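Type III restriction-modification enzyme EcoP15I Mod subunit (PDB 4ZCF) methylates one adenine in the DNA sequence 5'-CAGCAG-3' using S-adenosyl-L-methionine and, with the Res subunit, forms the EcoP15I restriction enzyme. Local coordinates at residues Asn111-Lys116 and Leu551-Leu557; Gly132-Asn136 and Ala173-Phe177; Leu207-Asp212 and Ile244-Thr248; Val398-Leu403 and Ala417-Lys421. All blocks are in the same frame, centred on the assembly; numbering follows the deposited sequence.

Contact 1 of 4, residues Asn111-Lys116 and Leu551-Leu557; sequences NAYAEK and LYDGSLL
Ala112 and Gly554 bring the ends of two helices, 102-113 and 539-552, so close that their CA atoms lie 4.1 Å apart. The tight part is here: Gly554, with positive phi in a Schellman motif, lays its CA against Asn111 O in a CA-H...O contact, while the Ala112 methyl fits among Gly554 O, Ser555 O and Leu551 CD1. To one side the Asn111 amide sends ND2 to Tyr552 O over 2.8 Å, almost in its own plane and onto a carbonyl lone pair; the same nitrogen lies over a face of the Tyr552 ring. To the other, Tyr113, with CG anti to its carbonyl carbon (chi1 -64°), carries its hydroxyl to Leu557 N and accepts from it at 2.7 Å. Leu556 CD2 sits over one face of this ring, 4.0 Å from its centroid, and Leu551 CD1 meets its edge. The packing thins toward exposed Lys116, whose CD is 4.3 Å from Leu556 CD2; its NZ instead turns back to Ala112 O. Around this junction with the C-terminal domain, Leu551 and Leu557 rest on Leu78 of strand 76-80, Tyr113 and Leu557 touch Leu96 of strand 96-99, and Asn111 and Tyr552 pack against the neighbouring restriction-subunit chain.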
loop_
_atom_site.group_PDB
_atom_site.type_symbol
_atom_site.label_atom_id
_atom_site.label_comp_id
_atom_site.label_asym_id
_atom_site.label_seq_id
_atom_site.Cartn_x
_atom_site.Cartn_y
_atom_site.Cartn_z
ATOM N N ASN A 111 8.927 -9.361 -16.917
ATOM C CA ASN A 111 8.312 -10.455 -17.679
ATOM C C ASN A 111 8.287 -11.760 -16.946
ATOM O O ASN A 111 7.385 -12.557 -17.195
ATOM C CB ASN A 111 8.977 -10.649 -19.033
ATOM C CG ASN A 111 8.884 -9.460 -19.954
ATOM O OD1 ASN A 111 8.325 -8.404 -19.626
ATOM N ND2 ASN A 111 9.452 -9.617 -21.139
ATOM N N ALA A 112 9.264 -12.002 -16.048
ATOM C CA ALA A 112 9.344 -13.280 -15.328
ATOM C C ALA A 112 8.883 -13.239 -13.868
ATOM O O ALA A 112 8.312 -14.220 -13.397
ATOM C CB ALA A 112 10.761 -13.863 -15.436
ATOM N N TYR A 113 9.127 -12.101 -13.174
ATOM C CA TYR A 113 8.901 -11.866 -11.746
ATOM C C TYR A 113 7.713 -11.036 -11.332
ATOM O O TYR A 113 7.485 -10.875 -10.132
ATOM C CB TYR A 113 10.194 -11.397 -11.052
ATOM C CG TYR A 113 11.261 -12.468 -11.102
ATOM C CD1 TYR A 113 11.324 -13.458 -10.130
ATOM C CD2 TYR A 113 12.128 -12.567 -12.193
ATOM C CE1 TYR A 113 12.274 -14.475 -10.200
ATOM C CE2 TYR A 113 13.047 -13.600 -12.292
ATOM C CZ TYR A 113 13.132 -14.541 -11.287
ATOM O OH TYR A 113 14.083 -15.529 -11.355
ATOM N N ALA A 114 7.013 -10.417 -12.243
ATOM C CA ALA A 114 5.720 -9.894 -11.908
ATOM C C ALA A 114 4.773 -11.044 -11.820
ATOM O O ALA A 114 4.884 -11.941 -12.603
ATOM C CB ALA A 114 5.286 -8.940 -12.978
ATOM N N GLU A 115 3.793 -11.026 -10.936
ATOM C CA GLU A 115 3.892 -10.601 -9.566
ATOM C C GLU A 115 4.206 -11.836 -8.767
ATOM O O GLU A 115 3.334 -12.606 -8.482
ATOM C CB GLU A 115 2.513 -10.110 -9.126
ATOM C CG GLU A 115 1.615 -9.552 -10.232
ATOM C CD GLU A 115 0.145 -9.418 -9.877
ATOM O OE1 GLU A 115 -0.513 -10.424 -9.629
ATOM O OE2 GLU A 115 -0.384 -8.303 -9.895
ATOM N N LYS A 116 5.456 -12.020 -8.392
ATOM C CA LYS A 116 5.900 -13.277 -7.793
ATOM C C LYS A 116 6.640 -13.161 -6.492
ATOM O O LYS A 116 6.841 -14.195 -5.844
ATOM C CB LYS A 116 6.756 -14.078 -8.798
ATOM C CG LYS A 116 6.069 -14.357 -10.108
ATOM C CD LYS A 116 6.072 -15.817 -10.474
ATOM C CE LYS A 116 5.227 -16.048 -11.712
ATOM N NZ LYS A 116 5.669 -15.170 -12.849
ATOM N N LEU A 551 14.745 -15.087 -20.080
ATOM C CA LEU A 551 14.190 -14.191 -19.056
ATOM C C LEU A 551 13.068 -13.362 -19.666
ATOM O O LEU A 551 11.937 -13.389 -19.161
ATOM C CB LEU A 551 15.302 -13.289 -18.449
ATOM C CG LEU A 551 14.938 -12.378 -17.245
ATOM C CD1 LEU A 551 14.363 -13.156 -16.071
ATOM C CD2 LEU A 551 16.103 -11.472 -16.864
ATOM N N TYR A 552 13.373 -12.703 -20.805
ATOM C CA TYR A 552 12.431 -11.925 -21.605
ATOM C C TYR A 552 11.174 -12.757 -21.912
ATOM O O TYR A 552 10.070 -12.240 -21.820
ATOM C CB TYR A 552 13.106 -11.430 -22.911
ATOM C CG TYR A 552 12.138 -10.725 -23.839
ATOM C CD1 TYR A 552 11.842 -9.375 -23.672
ATOM C CD2 TYR A 552 11.444 -11.429 -24.822
ATOM C CE1 TYR A 552 10.893 -8.739 -24.471
ATOM C CE2 TYR A 552 10.483 -10.809 -25.611
ATOM C CZ TYR A 552 10.232 -9.455 -25.454
ATOM O OH TYR A 552 9.317 -8.819 -26.255
ATOM N N ASP A 553 11.351 -14.048 -22.243
ATOM C CA ASP A 553 10.286 -14.999 -22.558
ATOM C C ASP A 553 9.437 -15.409 -21.358
ATOM O O ASP A 553 8.467 -16.140 -21.539
ATOM C CB ASP A 553 10.826 -16.228 -23.338
ATOM C CG ASP A 553 11.072 -15.982 -24.827
ATOM O OD1 ASP A 553 10.195 -15.381 -25.483
ATOM O OD2 ASP A 553 12.099 -16.455 -25.345
ATOM N N GLY A 554 9.813 -14.953 -20.158
ATOM C CA GLY A 554 9.061 -15.188 -18.930
ATOM C C GLY A 554 9.529 -16.276 -17.996
ATOM O O GLY A 554 8.827 -16.590 -17.028
ATOM N N SER A 555 10.696 -16.875 -18.269
ATOM C CA SER A 555 11.226 -17.955 -17.422
ATOM C C SER A 555 12.086 -17.384 -16.282
ATOM O O SER A 555 12.944 -16.535 -16.533
ATOM C CB SER A 555 12.018 -18.979 -18.245
ATOM O OG SER A 555 11.584 -19.081 -19.594
ATOM N N LEU A 556 11.866 -17.868 -15.042
ATOM C CA LEU A 556 12.611 -17.447 -13.841
ATOM C C LEU A 556 14.078 -17.829 -13.977
ATOM O O LEU A 556 14.364 -18.909 -14.508
ATOM C CB LEU A 556 12.066 -18.127 -12.561
ATOM C CG LEU A 556 10.562 -18.158 -12.306
ATOM C CD1 LEU A 556 10.206 -19.308 -11.364
ATOM C CD2 LEU A 556 10.059 -16.840 -11.751
ATOM N N LEU A 557 15.007 -16.993 -13.447
ATOM C CA LEU A 557 16.454 -17.287 -13.499
ATOM C C LEU A 557 16.864 -18.600 -12.823
ATOM O O LEU A 557 17.987 -19.054 -13.008
ATOM C CB LEU A 557 17.322 -16.104 -13.021
ATOM C CG LEU A 557 17.158 -14.790 -13.794
ATOM C CD1 LEU A 557 17.909 -13.650 -13.120
ATOM C CD2 LEU A 557 17.622 -14.933 -15.236
#

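Contact 2 of 4, residues Gly132-Asn136 and Ala173-Phe177; sequences GFVYN and AWLTF
Phe133 and Tyr135, alternate residues of an irregular loop, are two bumps pressed onto one side of helix 171-188. The Phe133 ring enters the groove between Trp174 and Phe177. Its CZ reaches down to Trp174 CA at 3.7 Å, and the indole meets it edge-to-face: Trp174 CD1 stands above the centre of the phenyl face, with the two ring planes at 66°. Phe177 closes the groove obliquely, its CD2 3.8 Å from Phe133 CE1, and completes an aromatic cluster. The opposite phenyl face carries Tyr135 N, toward the rim. Tyr135 fills the next hollow. With its CG anti to the backbone N (chi1 -173°), its ring lies beside the Ala173 carbonyl and takes Phe177 CB at its edge, 3.7 Å from Tyr135 CD2, while its CB meets the Ala173 methyl. A serine in place of Phe133 would probably open a gap between Trp174 and Phe177 and leave the indole edge without the face it meets. This largely apolar seam sits in the methylase domain: Trp174 NE1 is bonded to Pro125 O, Tyr135 also packs on Tyr65 and Leu69 of helix 63-71, Ala173 and Thr176 on Phe163 of helix 154-164, and Trp174 on helix 204-215.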
loop_
_atom_site.group_PDB
_atom_site.type_symbol
_atom_site.label_atom_id
_atom_site.label_comp_id
_atom_site.label_asym_id
_atom_site.label_seq_id
_atom_site.Cartn_x
_atom_site.Cartn_y
_atom_site.Cartn_z
ATOM N N GLY A 132 27.007 11.287 1.702
ATOM C CA GLY A 132 27.476 11.523 0.345
ATOM C C GLY A 132 26.460 11.284 -0.755
ATOM O O GLY A 132 26.860 11.114 -1.920
ATOM N N PHE A 133 25.129 11.261 -0.409
ATOM C CA PHE A 133 24.069 11.109 -1.403
ATOM C C PHE A 133 24.062 12.347 -2.294
ATOM O O PHE A 133 24.008 13.481 -1.810
ATOM C CB PHE A 133 22.655 10.894 -0.792
ATOM C CG PHE A 133 21.539 11.001 -1.826
ATOM C CD1 PHE A 133 21.243 9.931 -2.669
ATOM C CD2 PHE A 133 20.865 12.208 -2.031
ATOM C CE1 PHE A 133 20.266 10.057 -3.675
ATOM C CE2 PHE A 133 19.904 12.331 -3.044
ATOM C CZ PHE A 133 19.622 11.258 -3.866
ATOM N N VAL A 134 24.059 12.094 -3.596
ATOM C CA VAL A 134 24.012 13.077 -4.670
ATOM C C VAL A 134 23.234 12.406 -5.788
ATOM O O VAL A 134 23.447 11.216 -6.029
ATOM C CB VAL A 134 25.438 13.586 -5.125
ATOM C CG1 VAL A 134 26.428 12.443 -5.370
ATOM C CG2 VAL A 134 25.360 14.484 -6.352
ATOM N N TYR A 135 22.311 13.130 -6.439
ATOM C CA TYR A 135 21.629 12.552 -7.586
ATOM C C TYR A 135 22.582 12.649 -8.793
ATOM O O TYR A 135 23.175 13.716 -9.042
ATOM C CB TYR A 135 20.306 13.260 -7.937
ATOM C CG TYR A 135 19.576 12.506 -9.026
ATOM C CD1 TYR A 135 19.883 12.713 -10.372
ATOM C CD2 TYR A 135 18.694 11.478 -8.712
ATOM C CE1 TYR A 135 19.326 11.918 -11.371
ATOM C CE2 TYR A 135 18.111 10.695 -9.705
ATOM C CZ TYR A 135 18.420 10.926 -11.030
ATOM O OH TYR A 135 17.840 10.136 -11.981
ATOM N N ASN A 136 22.703 11.530 -9.536
ATOM C CA ASN A 136 23.486 11.386 -10.767
ATOM C C ASN A 136 23.022 10.121 -11.491
ATOM O O ASN A 136 22.757 9.101 -10.854
ATOM C CB ASN A 136 25.033 11.335 -10.499
ATOM C CG ASN A 136 25.753 12.692 -10.428
ATOM O OD1 ASN A 136 25.436 13.670 -11.137
ATOM N ND2 ASN A 136 26.773 12.774 -9.580
ATOM N N ALA A 173 15.567 15.777 -5.530
ATOM C CA ALA A 173 16.598 14.924 -6.148
ATOM C C ALA A 173 16.444 13.498 -5.608
ATOM O O ALA A 173 16.375 12.534 -6.398
ATOM C CB ALA A 173 17.984 15.461 -5.846
ATOM N N TRP A 174 16.275 13.381 -4.258
ATOM C CA TRP A 174 16.032 12.098 -3.581
ATOM C C TRP A 174 14.760 11.405 -4.080
ATOM O O TRP A 174 14.809 10.216 -4.367
ATOM C CB TRP A 174 16.037 12.260 -2.061
ATOM C CG TRP A 174 16.136 10.950 -1.330
ATOM C CD1 TRP A 174 17.282 10.298 -0.967
ATOM C CD2 TRP A 174 15.040 10.127 -0.872
ATOM N NE1 TRP A 174 16.973 9.133 -0.294
ATOM C CE2 TRP A 174 15.603 8.994 -0.237
ATOM C CE3 TRP A 174 13.636 10.247 -0.926
ATOM C CZ2 TRP A 174 14.809 7.986 0.341
ATOM C CZ3 TRP A 174 12.849 9.240 -0.374
ATOM C CH2 TRP A 174 13.430 8.140 0.270
ATOM N N LEU A 175 13.647 12.149 -4.250
ATOM C CA LEU A 175 12.377 11.601 -4.765
ATOM C C LEU A 175 12.471 11.180 -6.236
ATOM O O LEU A 175 11.838 10.201 -6.637
ATOM C CB LEU A 175 11.218 12.577 -4.546
ATOM C CG LEU A 175 10.799 12.872 -3.082
ATOM C CD1 LEU A 175 9.946 14.121 -3.014
ATOM C CD2 LEU A 175 10.013 11.725 -2.460
ATOM N N THR A 176 13.316 11.880 -7.030
ATOM C CA THR A 176 13.563 11.570 -8.444
ATOM C C THR A 176 14.303 10.226 -8.507
ATOM O O THR A 176 14.057 9.429 -9.413
ATOM C CB THR A 176 14.343 12.726 -9.138
ATOM O OG1 THR A 176 13.716 13.977 -8.844
ATOM C CG2 THR A 176 14.449 12.551 -10.660
ATOM N N PHE A 177 15.202 9.983 -7.542
ATOM C CA PHE A 177 15.972 8.746 -7.438
ATOM C C PHE A 177 15.118 7.524 -7.053
ATOM O O PHE A 177 15.165 6.540 -7.793
ATOM C CB PHE A 177 17.211 8.927 -6.539
ATOM C CG PHE A 177 17.939 7.647 -6.167
ATOM C CD1 PHE A 177 18.564 6.874 -7.139
ATOM C CD2 PHE A 177 18.008 7.227 -4.844
ATOM C CE1 PHE A 177 19.215 5.691 -6.799
ATOM C CE2 PHE A 177 18.641 6.039 -4.509
ATOM C CZ PHE A 177 19.244 5.280 -5.488
#

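Contact 3 of 4, residues Leu207-Asp212 and Ile244-Thr248; sequences LKLVCD and IIVYT
Tyr247 reaches from strand 241-248 to helix 204-215, and Cys211 packs over one face of its ring. Cys211 CB stands 3.7 Å from the ring centroid in a CH-pi contact, displaced toward the hydroxyl end, and SG lies over the same face in a sulfur-aromatic contact at 4.6 Å. The ring's edge is polar. Asp212 CG, anti to its carbonyl carbon (chi1 -75°), swings OD1 back toward the strand although its CB points away, and OD1 accepts from Tyr247 OH at 2.7 Å. The carboxylate is met from above its plane, which is turned 60° from the ring. Lys208 folds back on itself, so that CD comes to the ring edge and NZ gives the same hydroxyl a weak bond; a long salt bridge also joins NZ to Asp212 OD1. Beside this, Ile245 slides past Lys208 in the opposite direction, CG2 along CG, and brings CD1 against both Leu207 CD2 and Cys211 SG. Helix and strand segments run 3° from parallel, axes 10.2 Å apart. The helix makes the beta-alpha-beta crossover between parallel strands 193-199 and 220-227, with antiparallel strand 241-248 inserted between them, as in class I methyltransferases; helix 171-188 packs beside it on Leu207 and Val210.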
loop_
_atom_site.group_PDB
_atom_site.type_symbol
_atom_site.label_atom_id
_atom_site.label_comp_id
_atom_site.label_asym_id
_atom_site.label_seq_id
_atom_site.Cartn_x
_atom_site.Cartn_y
_atom_site.Cartn_z
ATOM N N LEU A 207 9.041 10.087 1.813
ATOM C CA LEU A 207 8.927 8.716 1.299
ATOM C C LEU A 207 7.541 8.179 1.549
ATOM O O LEU A 207 6.972 7.533 0.674
ATOM C CB LEU A 207 9.949 7.813 1.989
ATOM C CG LEU A 207 9.835 6.295 1.789
ATOM C CD1 LEU A 207 10.136 5.861 0.304
ATOM C CD2 LEU A 207 10.692 5.585 2.809
ATOM N N LYS A 208 7.013 8.412 2.745
ATOM C CA LYS A 208 5.697 7.964 3.165
ATOM C C LYS A 208 4.649 8.551 2.247
ATOM O O LYS A 208 3.733 7.825 1.844
ATOM C CB LYS A 208 5.422 8.357 4.633
ATOM C CG LYS A 208 5.691 7.251 5.639
ATOM C CD LYS A 208 4.651 6.098 5.587
ATOM C CE LYS A 208 3.364 6.377 6.326
ATOM N NZ LYS A 208 2.418 7.185 5.507
ATOM N N LEU A 209 4.817 9.845 1.873
ATOM C CA LEU A 209 3.927 10.523 0.923
ATOM C C LEU A 209 4.050 10.000 -0.514
ATOM O O LEU A 209 3.016 9.836 -1.172
ATOM C CB LEU A 209 3.998 12.066 1.016
ATOM C CG LEU A 209 3.441 12.694 2.339
ATOM C CD1 LEU A 209 3.329 14.179 2.224
ATOM C CD2 LEU A 209 2.073 12.143 2.705
ATOM N N VAL A 210 5.278 9.642 -0.975
ATOM C CA VAL A 210 5.475 9.034 -2.311
ATOM C C VAL A 210 4.958 7.595 -2.364
ATOM O O VAL A 210 4.518 7.147 -3.420
ATOM C CB VAL A 210 6.898 9.219 -2.897
ATOM C CG1 VAL A 210 7.863 8.165 -2.401
ATOM C CG2 VAL A 210 6.872 9.236 -4.415
ATOM N N CYS A 211 4.972 6.881 -1.218
ATOM C CA CYS A 211 4.458 5.512 -1.114
ATOM C C CYS A 211 2.963 5.513 -1.176
ATOM O O CYS A 211 2.356 4.564 -1.683
ATOM C CB CYS A 211 4.953 4.838 0.154
ATOM S SG CYS A 211 6.614 4.160 0.020
ATOM N N ASP A 212 2.361 6.585 -0.641
ATOM C CA ASP A 212 0.931 6.847 -0.713
ATOM C C ASP A 212 0.558 6.980 -2.182
ATOM O O ASP A 212 -0.334 6.281 -2.631
ATOM C CB ASP A 212 0.560 8.098 0.096
ATOM C CG ASP A 212 0.544 7.913 1.618
ATOM O OD1 ASP A 212 0.523 6.752 2.079
ATOM O OD2 ASP A 212 0.500 8.944 2.350
ATOM N N ILE A 244 10.979 1.813 9.755
ATOM C CA ILE A 244 10.726 0.787 8.749
ATOM C C ILE A 244 9.251 0.988 8.335
ATOM O O ILE A 244 8.353 0.670 9.116
ATOM C CB ILE A 244 11.053 -0.671 9.206
ATOM C CG1 ILE A 244 12.503 -0.747 9.829
ATOM C CG2 ILE A 244 10.858 -1.674 8.025
ATOM C CD1 ILE A 244 13.024 -2.076 10.376
ATOM N N ILE A 245 9.027 1.615 7.155
ATOM C CA ILE A 245 7.695 1.819 6.588
ATOM C C ILE A 245 7.278 0.512 5.875
ATOM O O ILE A 245 8.112 -0.135 5.262
ATOM C CB ILE A 245 7.521 3.104 5.723
ATOM C CG1 ILE A 245 7.941 2.905 4.289
ATOM C CG2 ILE A 245 8.171 4.357 6.337
ATOM C CD1 ILE A 245 7.289 3.900 3.386
ATOM N N VAL A 246 6.023 0.079 6.040
ATOM C CA VAL A 246 5.531 -1.188 5.478
ATOM C C VAL A 246 4.278 -0.920 4.628
ATOM O O VAL A 246 3.395 -0.175 5.054
ATOM C CB VAL A 246 5.270 -2.238 6.607
ATOM C CG1 VAL A 246 4.923 -3.603 6.043
ATOM C CG2 VAL A 246 6.454 -2.347 7.558
ATOM N N TYR A 247 4.236 -1.462 3.413
ATOM C CA TYR A 247 3.093 -1.331 2.502
ATOM C C TYR A 247 2.822 -2.697 1.892
ATOM O O TYR A 247 3.672 -3.573 1.917
ATOM C CB TYR A 247 3.341 -0.278 1.384
ATOM C CG TYR A 247 3.134 1.172 1.788
ATOM C CD1 TYR A 247 4.049 1.826 2.610
ATOM C CD2 TYR A 247 2.034 1.895 1.333
ATOM C CE1 TYR A 247 3.848 3.142 3.013
ATOM C CE2 TYR A 247 1.822 3.215 1.735
ATOM C CZ TYR A 247 2.745 3.839 2.558
ATOM O OH TYR A 247 2.595 5.155 2.913
ATOM N N THR A 248 1.620 -2.878 1.384
ATOM C CA THR A 248 1.161 -4.100 0.741
ATOM C C THR A 248 0.785 -3.766 -0.701
ATOM O O THR A 248 0.604 -2.587 -1.014
ATOM C CB THR A 248 0.042 -4.748 1.578
ATOM O OG1 THR A 248 -0.346 -5.987 0.997
ATOM C CG2 THR A 248 -1.155 -3.853 1.770
#

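Contact 4 of 4, residues Val398-Leu403 and Ala417-Lys421; sequences VATNEL and AKTIK
A helix N-cap, with a carboxylate from a neighbouring helix bonded to it, joins Glu402, on the short helix 399-404, to Thr419 and Ile420 at the start of helix 420-430 in the methylase domain. Thr419 is the capping residue: with OG1 anti to its backbone N (chi1 166°), the hydroxyl accepts from Lys421 N at 3.2 Å. It also donates, to Glu402 OE2 at 2.6 Å, so both its roles are used. The other carboxylate oxygen, Glu402 OE1, accepts from Ile420 N at 3.2 Å, a fairly straight bond. Both oxygens are met on their syn sides, the hydroxyl nearer the carboxylate plane than the amide, and this two-pronged grip fixes the rotation of the group at the helix start, where the helix dipole would probably stabilise its negative charge. Ile420 CG1 packs against the carboxylate; elsewhere the Ala399 methyl packs on Ala417 O while Leu403 CD1 touches Ala417 CB. With an alanine at Glu402, the Ile420 amide and the Thr419 hydroxyl would probably be left without their shared acceptor group. The intervening Lys418 turns away to form a salt bridge with Asp123, the first residue of the predicted S-adenosylmethionine-binding region, and the Glu402 bonds lie just after it in the chain. One water donates to OE2 and accepts from Lys421 NZ; a second donates to Glu402 OE1 at 2.8 Å and to the carbonyl oxygen of Lys418.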
loop_
_atom_site.group_PDB
_atom_site.type_symbol
_atom_site.label_atom_id
_atom_site.label_comp_id
_atom_site.label_asym_id
_atom_site.label_seq_id
_atom_site.Cartn_x
_atom_site.Cartn_y
_atom_site.Cartn_z
ATOM N N VAL A 398 25.833 -4.140 16.560
ATOM C CA VAL A 398 26.164 -5.568 16.412
ATOM C C VAL A 398 26.539 -5.957 14.979
ATOM O O VAL A 398 27.135 -7.008 14.789
ATOM C CB VAL A 398 25.163 -6.565 17.040
ATOM C CG1 VAL A 398 25.136 -6.427 18.548
ATOM C CG2 VAL A 398 23.766 -6.436 16.446
ATOM N N ALA A 399 26.205 -5.111 13.981
ATOM C CA ALA A 399 26.552 -5.317 12.569
ATOM C C ALA A 399 28.080 -5.319 12.371
ATOM O O ALA A 399 28.565 -5.935 11.429
ATOM C CB ALA A 399 25.913 -4.242 11.704
ATOM N N THR A 400 28.834 -4.648 13.263
ATOM C CA THR A 400 30.298 -4.623 13.221
ATOM C C THR A 400 30.842 -5.983 13.690
ATOM O O THR A 400 31.809 -6.489 13.127
ATOM C CB THR A 400 30.857 -3.448 14.026
ATOM O OG1 THR A 400 30.441 -3.562 15.392
ATOM C CG2 THR A 400 30.464 -2.094 13.449
ATOM N N ASN A 401 30.185 -6.592 14.675
ATOM C CA ASN A 401 30.549 -7.897 15.222
ATOM C C ASN A 401 30.336 -9.016 14.176
ATOM O O ASN A 401 31.187 -9.891 14.016
ATOM C CB ASN A 401 29.720 -8.162 16.481
ATOM C CG ASN A 401 30.347 -9.145 17.430
ATOM O OD1 ASN A 401 31.022 -8.755 18.397
ATOM N ND2 ASN A 401 30.108 -10.440 17.195
ATOM N N GLU A 402 29.195 -8.961 13.467
ATOM C CA GLU A 402 28.777 -9.884 12.408
ATOM C C GLU A 402 29.768 -9.880 11.242
ATOM O O GLU A 402 30.102 -10.946 10.698
ATOM C CB GLU A 402 27.396 -9.472 11.887
ATOM C CG GLU A 402 26.260 -9.854 12.811
ATOM C CD GLU A 402 24.965 -9.108 12.574
ATOM O OE1 GLU A 402 24.827 -8.455 11.513
ATOM O OE2 GLU A 402 24.073 -9.200 13.447
ATOM N N LEU A 403 30.231 -8.667 10.884
ATOM C CA LEU A 403 31.165 -8.411 9.804
ATOM C C LEU A 403 32.626 -8.662 10.144
ATOM O O LEU A 403 33.406 -8.969 9.236
ATOM C CB LEU A 403 30.920 -7.034 9.168
ATOM C CG LEU A 403 29.707 -6.975 8.225
ATOM C CD1 LEU A 403 29.283 -5.541 7.977
ATOM C CD2 LEU A 403 29.996 -7.668 6.891
ATOM N N ALA A 417 26.103 -0.639 8.082
ATOM C CA ALA A 417 25.396 -1.859 7.673
ATOM C C ALA A 417 24.265 -2.289 8.632
ATOM O O ALA A 417 24.239 -1.914 9.805
ATOM C CB ALA A 417 26.387 -2.995 7.475
ATOM N N LYS A 418 23.315 -3.049 8.114
ATOM C CA LYS A 418 22.233 -3.510 8.950
ATOM C C LYS A 418 22.629 -4.808 9.589
ATOM O O LYS A 418 23.269 -5.654 8.943
ATOM C CB LYS A 418 20.932 -3.741 8.132
ATOM C CG LYS A 418 20.253 -2.492 7.572
ATOM C CD LYS A 418 19.545 -1.667 8.624
ATOM C CE LYS A 418 19.095 -0.369 8.049
ATOM N NZ LYS A 418 20.229 0.557 7.856
ATOM N N THR A 419 22.164 -5.014 10.828
ATOM C CA THR A 419 22.323 -6.288 11.491
ATOM C C THR A 419 21.326 -7.304 10.903
ATOM O O THR A 419 20.225 -6.944 10.498
ATOM C CB THR A 419 22.322 -6.179 13.014
ATOM O OG1 THR A 419 22.158 -7.497 13.540
ATOM C CG2 THR A 419 21.222 -5.269 13.560
ATOM N N ILE A 420 21.739 -8.557 10.832
ATOM C CA ILE A 420 20.960 -9.701 10.354
ATOM C C ILE A 420 19.818 -10.045 11.332
ATOM O O ILE A 420 18.825 -10.625 10.915
ATOM C CB ILE A 420 21.904 -10.920 10.024
ATOM C CG1 ILE A 420 22.573 -11.501 11.315
ATOM C CG2 ILE A 420 22.963 -10.533 8.962
ATOM C CD1 ILE A 420 23.620 -12.654 11.147
ATOM N N LYS A 421 19.930 -9.630 12.616
ATOM C CA LYS A 421 18.924 -9.857 13.673
ATOM C C LYS A 421 17.608 -9.031 13.514
ATOM O O LYS A 421 16.573 -9.379 14.108
ATOM C CB LYS A 421 19.538 -9.665 15.070
ATOM C CG LYS A 421 20.735 -10.569 15.393
ATOM C CD LYS A 421 20.365 -12.023 15.642
ATOM C CE LYS A 421 21.499 -12.810 16.272
ATOM N NZ LYS A 421 22.579 -13.172 15.307
HETATM O O HOH W 1 24.480 -10.542 15.647
HETATM O O HOH W 2 25.583 -7.404 9.002
#

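Contacts 2, 3 and 4 follow one another along the chain within the methylase domain, while contact 1 spans them all, bringing helix 102-113 to the C-terminal domain. Contacts 2 and 3, with centres about 18 Å apart, touch directly: Trp174 and Leu175 of helix 171-188 pack on Leu207 and Val210 of helix 204-215. Contact 4 lies about 25 Å from contact 3 between centres, nearest atoms about 7 Å apart; both reach the second subunit, contact 1 the restriction-subunit chain. Contacts 1 and 4 fall on opposite sides of the chain's centre, their centres about 32 Å apart. Contact 3 has its strand in the ten-stranded sheet, contacts 1 and 4 touch its strands, and contact 2 flanks it.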